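Local coordinates for methionine-binding lipoprotein MetQ (Bacillus subtilis subsp. subtilis, PDB 4GOT), which probably captures methionine for the MetNPQ ABC transporter and hands it to the membrane-bound permease, with a role in methionine sulfoxide transport as well, at residues Phe60-Tyr65 against Tyr204-Ala209; Phe89-Lys94 against Ala193-Ser198. All blocks are in the same frame, centred on the assembly; numbering follows the deposited sequence.

Contact 1: Phe60-Tyr65 against Tyr204-Ala209. With MSE (selenomethionine), chain B.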
loop_
_atom_site.group_PDB
_atom_site.type_symbol
_atom_site.label_atom_id
_atom_site.label_comp_id
_atom_site.label_asym_id
_atom_site.label_seq_id
_atom_site.Cartn_x
_atom_site.Cartn_y
_atom_site.Cartn_z
ATOM N N PHE A 60 1.436 7.280 1.167
ATOM C CA PHE A 60 2.059 6.038 0.670
ATOM C C PHE A 60 1.690 4.752 1.415
ATOM O O PHE A 60 1.901 3.691 0.844
ATOM C CB PHE A 60 3.613 6.160 0.619
ATOM C CG PHE A 60 4.272 5.855 1.932
ATOM C CD1 PHE A 60 4.135 6.721 3.008
ATOM C CD2 PHE A 60 4.915 4.628 2.143
ATOM C CE1 PHE A 60 4.683 6.400 4.244
ATOM C CE2 PHE A 60 5.481 4.312 3.372
ATOM C CZ PHE A 60 5.369 5.213 4.417
ATOM N N GLN A 61 1.149 4.824 2.649
ATOM C CA GLN A 61 1.036 3.641 3.541
ATOM C C GLN A 61 -0.355 3.421 4.052
ATOM O O GLN A 61 -1.207 4.278 3.893
ATOM C CB GLN A 61 1.960 3.839 4.763
ATOM C CG GLN A 61 1.432 4.835 5.804
ATOM C CD GLN A 61 2.500 5.414 6.694
ATOM O OE1 GLN A 61 3.263 4.686 7.332
ATOM N NE2 GLN A 61 2.565 6.759 6.756
ATOM N N HIS A 62 -0.557 2.322 4.764
ATOM C CA HIS A 62 -1.831 2.072 5.484
ATOM C C HIS A 62 -1.550 2.125 7.001
ATOM O O HIS A 62 -0.410 2.292 7.412
ATOM C CB HIS A 62 -2.461 0.728 5.081
ATOM C CG HIS A 62 -1.469 -0.395 4.894
ATOM N ND1 HIS A 62 -0.751 -0.969 5.936
ATOM C CD2 HIS A 62 -1.103 -1.066 3.775
ATOM C CE1 HIS A 62 0.035 -1.919 5.454
ATOM N NE2 HIS A 62 -0.130 -1.977 4.141
ATOM N N ILE A 63 -2.595 2.019 7.816
ATOM C CA ILE A 63 -2.464 2.169 9.272
ATOM C C ILE A 63 -1.552 1.061 9.876
ATOM O O ILE A 63 -0.690 1.376 10.688
ATOM C CB ILE A 63 -3.847 2.265 9.993
ATOM C CG1 ILE A 63 -4.572 3.585 9.682
ATOM C CG2 ILE A 63 -3.737 2.029 11.515
ATOM C CD1 ILE A 63 -6.080 3.489 9.829
ATOM N N PRO A 64 -1.724 -0.225 9.454
ATOM C CA PRO A 64 -0.816 -1.273 9.964
ATOM C C PRO A 64 0.663 -0.958 9.654
ATOM O O PRO A 64 1.537 -1.161 10.506
ATOM C CB PRO A 64 -1.340 -2.524 9.260
ATOM C CG PRO A 64 -2.847 -2.288 9.201
ATOM C CD PRO A 64 -2.887 -0.826 8.757
ATOM N N TYR A 65 0.938 -0.406 8.478
ATOM C CA TYR A 65 2.313 -0.079 8.157
ATOM C C TYR A 65 2.823 1.025 9.114
ATOM O O TYR A 65 3.931 0.946 9.634
ATOM C CB TYR A 65 2.462 0.349 6.709
ATOM C CG TYR A 65 3.928 0.483 6.311
ATOM C CD1 TYR A 65 4.591 1.667 6.471
ATOM C CD2 TYR A 65 4.636 -0.601 5.776
ATOM C CE1 TYR A 65 5.931 1.794 6.150
ATOM C CE2 TYR A 65 5.988 -0.480 5.442
ATOM C CZ TYR A 65 6.630 0.728 5.637
ATOM O OH TYR A 65 7.957 0.906 5.269
ATOM N N TYR A 204 -6.609 -2.085 5.016
ATOM C CA TYR A 204 -5.378 -1.597 4.399
ATOM C C TYR A 204 -5.542 -0.358 3.506
ATOM O O TYR A 204 -4.687 -0.078 2.624
ATOM C CB TYR A 204 -4.601 -2.763 3.680
ATOM C CG TYR A 204 -4.226 -3.928 4.623
ATOM C CD1 TYR A 204 -3.140 -3.834 5.494
ATOM C CD2 TYR A 204 -4.987 -5.111 4.659
ATOM C CE1 TYR A 204 -2.811 -4.863 6.369
ATOM C CE2 TYR A 204 -4.669 -6.148 5.527
ATOM C CZ TYR A 204 -3.587 -6.022 6.390
ATOM O OH TYR A 204 -3.251 -7.061 7.236
ATOM N N ALA A 205 -6.553 0.458 3.795
ATOM C CA ALA A 205 -6.685 1.725 3.100
ATOM C C ALA A 205 -5.421 2.567 3.295
ATOM O O ALA A 205 -4.848 2.633 4.402
ATOM C CB ALA A 205 -7.901 2.490 3.595
ATOM N N ASN A 206 -5.007 3.235 2.237
ATOM C CA ASN A 206 -3.857 4.128 2.306
ATOM C C ASN A 206 -4.300 5.503 2.837
ATOM O O ASN A 206 -5.406 5.957 2.562
ATOM C CB ASN A 206 -3.241 4.312 0.909
ATOM C CG ASN A 206 -2.412 3.109 0.454
ATOM O OD1 ASN A 206 -1.425 3.292 -0.203
ATOM N ND2 ASN A 206 -2.814 1.863 0.834
ATOM N N ILE A 207 -3.402 6.169 3.545
ATOM C CA ILE A 207 -3.726 7.320 4.347
ATOM C C ILE A 207 -2.750 8.467 4.071
ATOM O O ILE A 207 -1.647 8.276 3.490
ATOM C CB ILE A 207 -3.688 6.985 5.869
ATOM C CG1 ILE A 207 -2.264 6.669 6.343
ATOM C CG2 ILE A 207 -4.721 5.889 6.208
ATOM C CD1 ILE A 207 -1.972 6.616 7.840
ATOM N N ILE A 208 -3.191 9.643 4.504
ATOM C CA ILE A 208 -2.330 10.770 4.716
ATOM C C ILE A 208 -1.832 10.719 6.160
ATOM O O ILE A 208 -2.618 10.609 7.087
ATOM C CB ILE A 208 -3.038 12.094 4.385
ATOM C CG1 ILE A 208 -3.469 12.094 2.909
ATOM C CG2 ILE A 208 -2.123 13.257 4.736
ATOM C CD1 ILE A 208 -2.339 12.232 1.876
ATOM N N ALA A 209 -0.516 10.726 6.321
ATOM C CA ALA A 209 0.116 10.823 7.649
ATOM C C ALA A 209 0.827 12.172 7.801
ATOM O O ALA A 209 1.407 12.698 6.816
ATOM C CB ALA A 209 1.085 9.668 7.881
HETATM N N MSE B 300 0.266 1.368 -1.516
HETATM C CA MSE B 300 0.631 0.101 -0.816
HETATM C C MSE B 300 -0.583 -0.875 -0.652
HETATM O O MSE B 300 -1.595 -0.414 -0.198
HETATM O OXT MSE B 300 -0.590 -2.106 -0.904
HETATM C CB MSE B 300 1.168 0.454 0.580
HETATM C CG MSE B 300 1.855 -0.656 1.313
HETATM SE SE MSE B 300 2.321 -0.178 3.177
HETATM C CE MSE B 300 3.988 1.021 2.752
HETATM O O HOH W 1 0.918 7.795 4.198
HETATM O O HOH W 2 -5.204 1.560 6.855
#
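Phe60 reaches Ile207 through water 1, which accepts from Phe60 N and donates to Ile207 O; the Phe60 ring instead meets the bound selenomethionine, its CE2 lying 3.7 Å from the methyl carbon CE. Gln61 bonds directly, its O accepting from Ile207 N at 2.9 Å. Its extended side chain brings NE2 to 3.5 Å from Ala209 CB and lets it donate to water 1, while OE1 pairs with Asn47. His62 caps helix 63-72: with CG between the backbone N and the carbonyl carbon (chi1 40°), ND1 accepts from Tyr65 N, the N-cap bond. Its ring is sandwiched. Tyr204 points an edge into one face, a T-shaped pair with planes at 75° and CD1 over the centre, and the selenium lies over the opposite face, with SE 3.2 Å from His62 NE2, an atom whose hydrogen bond goes to Glu116. Water 2 joins Ile63 N to Ala205 O, and Pro64 CG packs 3.8 Å from Tyr204 CE1. Tyr65 lays a ring face over the ligand CE. Asn206 OD1 accepts from the ligand N at 2.9 Å and from His17, while ND2 donates to the ligand O at 2.8 Å and to Tyr204 O. Four bonds thus fix the rotation of one amide, which grips the ligand's amino and carboxylate ends, with Arg119 and Glu87 also bonded to it, leaving the apolar selenoether to aromatic rings, as suits a methionine pocket.

Contact 2: Phe89-Lys94 against Ala193-Ser198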
loop_
_atom_site.group_PDB
_atom_site.type_symbol
_atom_site.label_atom_id
_atom_site.label_comp_id
_atom_site.label_asym_id
_atom_site.label_seq_id
_atom_site.Cartn_x
_atom_site.Cartn_y
_atom_site.Cartn_z
ATOM N N PHE A 89 -4.484 -5.995 -2.889
ATOM C CA PHE A 89 -3.239 -6.713 -3.121
ATOM C C PHE A 89 -3.396 -7.784 -4.221
ATOM O O PHE A 89 -4.465 -8.431 -4.368
ATOM C CB PHE A 89 -2.867 -7.419 -1.802
ATOM C CG PHE A 89 -1.395 -7.464 -1.474
ATOM C CD1 PHE A 89 -0.434 -6.823 -2.223
ATOM C CD2 PHE A 89 -1.007 -8.093 -0.311
ATOM C CE1 PHE A 89 0.901 -6.864 -1.874
ATOM C CE2 PHE A 89 0.338 -8.111 0.065
ATOM C CZ PHE A 89 1.301 -7.493 -0.728
ATOM N N GLY A 90 -2.328 -7.952 -4.986
ATOM C CA GLY A 90 -2.276 -8.941 -6.058
ATOM C C GLY A 90 -1.156 -9.983 -5.923
ATOM O O GLY A 90 -0.027 -9.694 -5.394
ATOM N N ILE A 91 -1.488 -11.186 -6.411
ATOM C CA ILE A 91 -0.537 -12.252 -6.679
ATOM C C ILE A 91 -0.433 -12.493 -8.185
ATOM O O ILE A 91 -1.452 -12.514 -8.898
ATOM C CB ILE A 91 -0.926 -13.587 -6.024
ATOM C CG1 ILE A 91 -1.172 -13.380 -4.510
ATOM C CG2 ILE A 91 0.181 -14.611 -6.327
ATOM C CD1 ILE A 91 -1.944 -14.501 -3.829
ATOM N N TYR A 92 0.815 -12.654 -8.643
ATOM C CA TYR A 92 1.172 -12.684 -10.052
ATOM C C TYR A 92 2.029 -13.940 -10.316
ATOM O O TYR A 92 2.782 -14.386 -9.438
ATOM C CB TYR A 92 1.998 -11.442 -10.384
ATOM C CG TYR A 92 1.216 -10.144 -10.310
ATOM C CD1 TYR A 92 0.970 -9.521 -9.078
ATOM C CD2 TYR A 92 0.737 -9.532 -11.468
ATOM C CE1 TYR A 92 0.260 -8.343 -8.998
ATOM C CE2 TYR A 92 0.028 -8.347 -11.396
ATOM C CZ TYR A 92 -0.209 -7.753 -10.155
ATOM O OH TYR A 92 -0.917 -6.569 -10.055
ATOM N N SER A 93 1.894 -14.516 -11.506
ATOM C CA SER A 93 2.755 -15.614 -11.955
ATOM C C SER A 93 2.864 -15.588 -13.468
ATOM O O SER A 93 1.843 -15.437 -14.113
ATOM C CB SER A 93 2.160 -16.967 -11.547
ATOM O OG SER A 93 3.064 -18.010 -11.861
ATOM N N LYS A 94 4.072 -15.779 -14.036
ATOM C CA LYS A 94 4.193 -15.993 -15.497
ATOM C C LYS A 94 3.936 -17.441 -15.884
ATOM O O LYS A 94 3.778 -17.748 -17.050
ATOM C CB LYS A 94 5.600 -15.622 -15.998
ATOM C CG LYS A 94 6.026 -14.201 -15.708
ATOM C CD LYS A 94 5.589 -13.233 -16.784
ATOM C CE LYS A 94 6.634 -12.143 -16.978
ATOM N NZ LYS A 94 7.929 -12.649 -17.552
ATOM N N ALA A 193 -3.032 -9.887 -12.627
ATOM C CA ALA A 193 -2.890 -10.703 -11.394
ATOM C C ALA A 193 -3.692 -12.020 -11.505
ATOM O O ALA A 193 -4.716 -12.042 -12.151
ATOM C CB ALA A 193 -3.338 -9.918 -10.184
ATOM N N ILE A 194 -3.196 -13.097 -10.889
ATOM C CA ILE A 194 -3.901 -14.401 -10.836
ATOM C C ILE A 194 -4.851 -14.546 -9.606
ATOM O O ILE A 194 -5.729 -15.422 -9.574
ATOM C CB ILE A 194 -2.915 -15.614 -10.937
ATOM C CG1 ILE A 194 -1.967 -15.746 -9.731
ATOM C CG2 ILE A 194 -2.075 -15.559 -12.232
ATOM C CD1 ILE A 194 -1.334 -17.136 -9.662
ATOM N N GLU A 195 -4.655 -13.675 -8.617
ATOM C CA GLU A 195 -5.503 -13.568 -7.422
ATOM C C GLU A 195 -5.418 -12.124 -6.929
ATOM O O GLU A 195 -4.324 -11.554 -6.903
ATOM C CB GLU A 195 -5.011 -14.526 -6.338
ATOM C CG GLU A 195 -5.833 -14.590 -5.037
ATOM C CD GLU A 195 -6.957 -15.598 -5.078
ATOM O OE1 GLU A 195 -7.169 -16.243 -6.139
ATOM O OE2 GLU A 195 -7.617 -15.739 -4.026
ATOM N N VAL A 196 -6.581 -11.540 -6.614
ATOM C CA VAL A 196 -6.746 -10.174 -6.059
ATOM C C VAL A 196 -7.449 -10.273 -4.689
ATOM O O VAL A 196 -8.443 -10.993 -4.552
ATOM C CB VAL A 196 -7.563 -9.235 -7.018
ATOM C CG1 VAL A 196 -7.552 -7.791 -6.513
ATOM C CG2 VAL A 196 -7.042 -9.300 -8.451
ATOM N N GLU A 197 -6.898 -9.588 -3.691
ATOM C CA GLU A 197 -7.488 -9.391 -2.354
ATOM C C GLU A 197 -8.939 -8.928 -2.358
ATOM O O GLU A 197 -9.305 -7.997 -3.082
ATOM C CB GLU A 197 -6.693 -8.303 -1.636
ATOM C CG GLU A 197 -6.836 -8.284 -0.127
ATOM C CD GLU A 197 -6.032 -7.170 0.542
ATOM O OE1 GLU A 197 -5.728 -6.146 -0.130
ATOM O OE2 GLU A 197 -5.705 -7.305 1.761
ATOM N N SER A 198 -9.758 -9.559 -1.513
ATOM C CA SER A 198 -11.089 -9.063 -1.263
ATOM C C SER A 198 -11.099 -7.607 -0.741
ATOM O O SER A 198 -10.277 -7.227 0.100
ATOM C CB SER A 198 -11.780 -9.988 -0.260
ATOM O OG SER A 198 -13.092 -9.538 -0.010
#
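Tyr92 lays one face of its ring over Ala193. The bond from CA to CB sets out away from the 193-198 segment, but CG stands beside the backbone N, anti to the carbonyl carbon (chi1 -68°), and this swings the ring back. Over that face CD2 lies 3.8 Å from Ala193 CA, and CE2 is 3.6 Å from Ala193 N. Further out CZ meets Ala193 CB at 3.8 Å, and the OH atom is 4.1 Å from that same methyl carbon. The methyl sits 17° off the ring normal, a CH-pi contact, while Pro189, Asp192 and Ile177 also touch the ring. Replacing this tyrosine with a serine would probably open a gap beneath Ala193 and strip its methyl of the aromatic face it rests on. On the strand itself Ile91 O takes two donors, Ile194 N at 2.7 Å and, weakly, Glu195 N at 3.4 Å. Ile91 N returns a nearly straight bond to Glu195 O, and the Ile91 side chain packs against both Ile194 and Glu195. At the other end Glu197 N donates to Phe89 O, and the Glu197 side chain, fully extended, turns its OE1 to Phe89 N at 3.0 Å, the donor arriving from above the carboxylate plane; that oxygen also forms a salt bridge with Arg119. Two residues, Ile194 and Glu195, thus face the single residue Ile91: a classic beta bulge, here where strand 195-196 forms one border of a five-stranded mixed sheet, antiparallel to its neighbour 90-92.

In the fold
From the N terminus the chain lays down strands 7-12 and 34-38 of the six-stranded sheet, and contact 1 opens at the end of strand 57-62. Strand 78-86 follows in the same sheet, and the chain then crosses into the second lobe, starting contact 2 at 89-94. The other strands of that lobe's five-stranded sheet are laid down before 193-198 adds the last one and closes contact 2, and a short return brings the chain to 204-209, closing contact 1. Contact 2 is therefore nested inside the loop of contact 1, their centres about 20 Å apart. They touch where Tyr204 CD2 packs 3.7 Å from Glu197 OE2. Two crossings join two lobes around the ligand, the layout of a periplasmic-binding-protein fold.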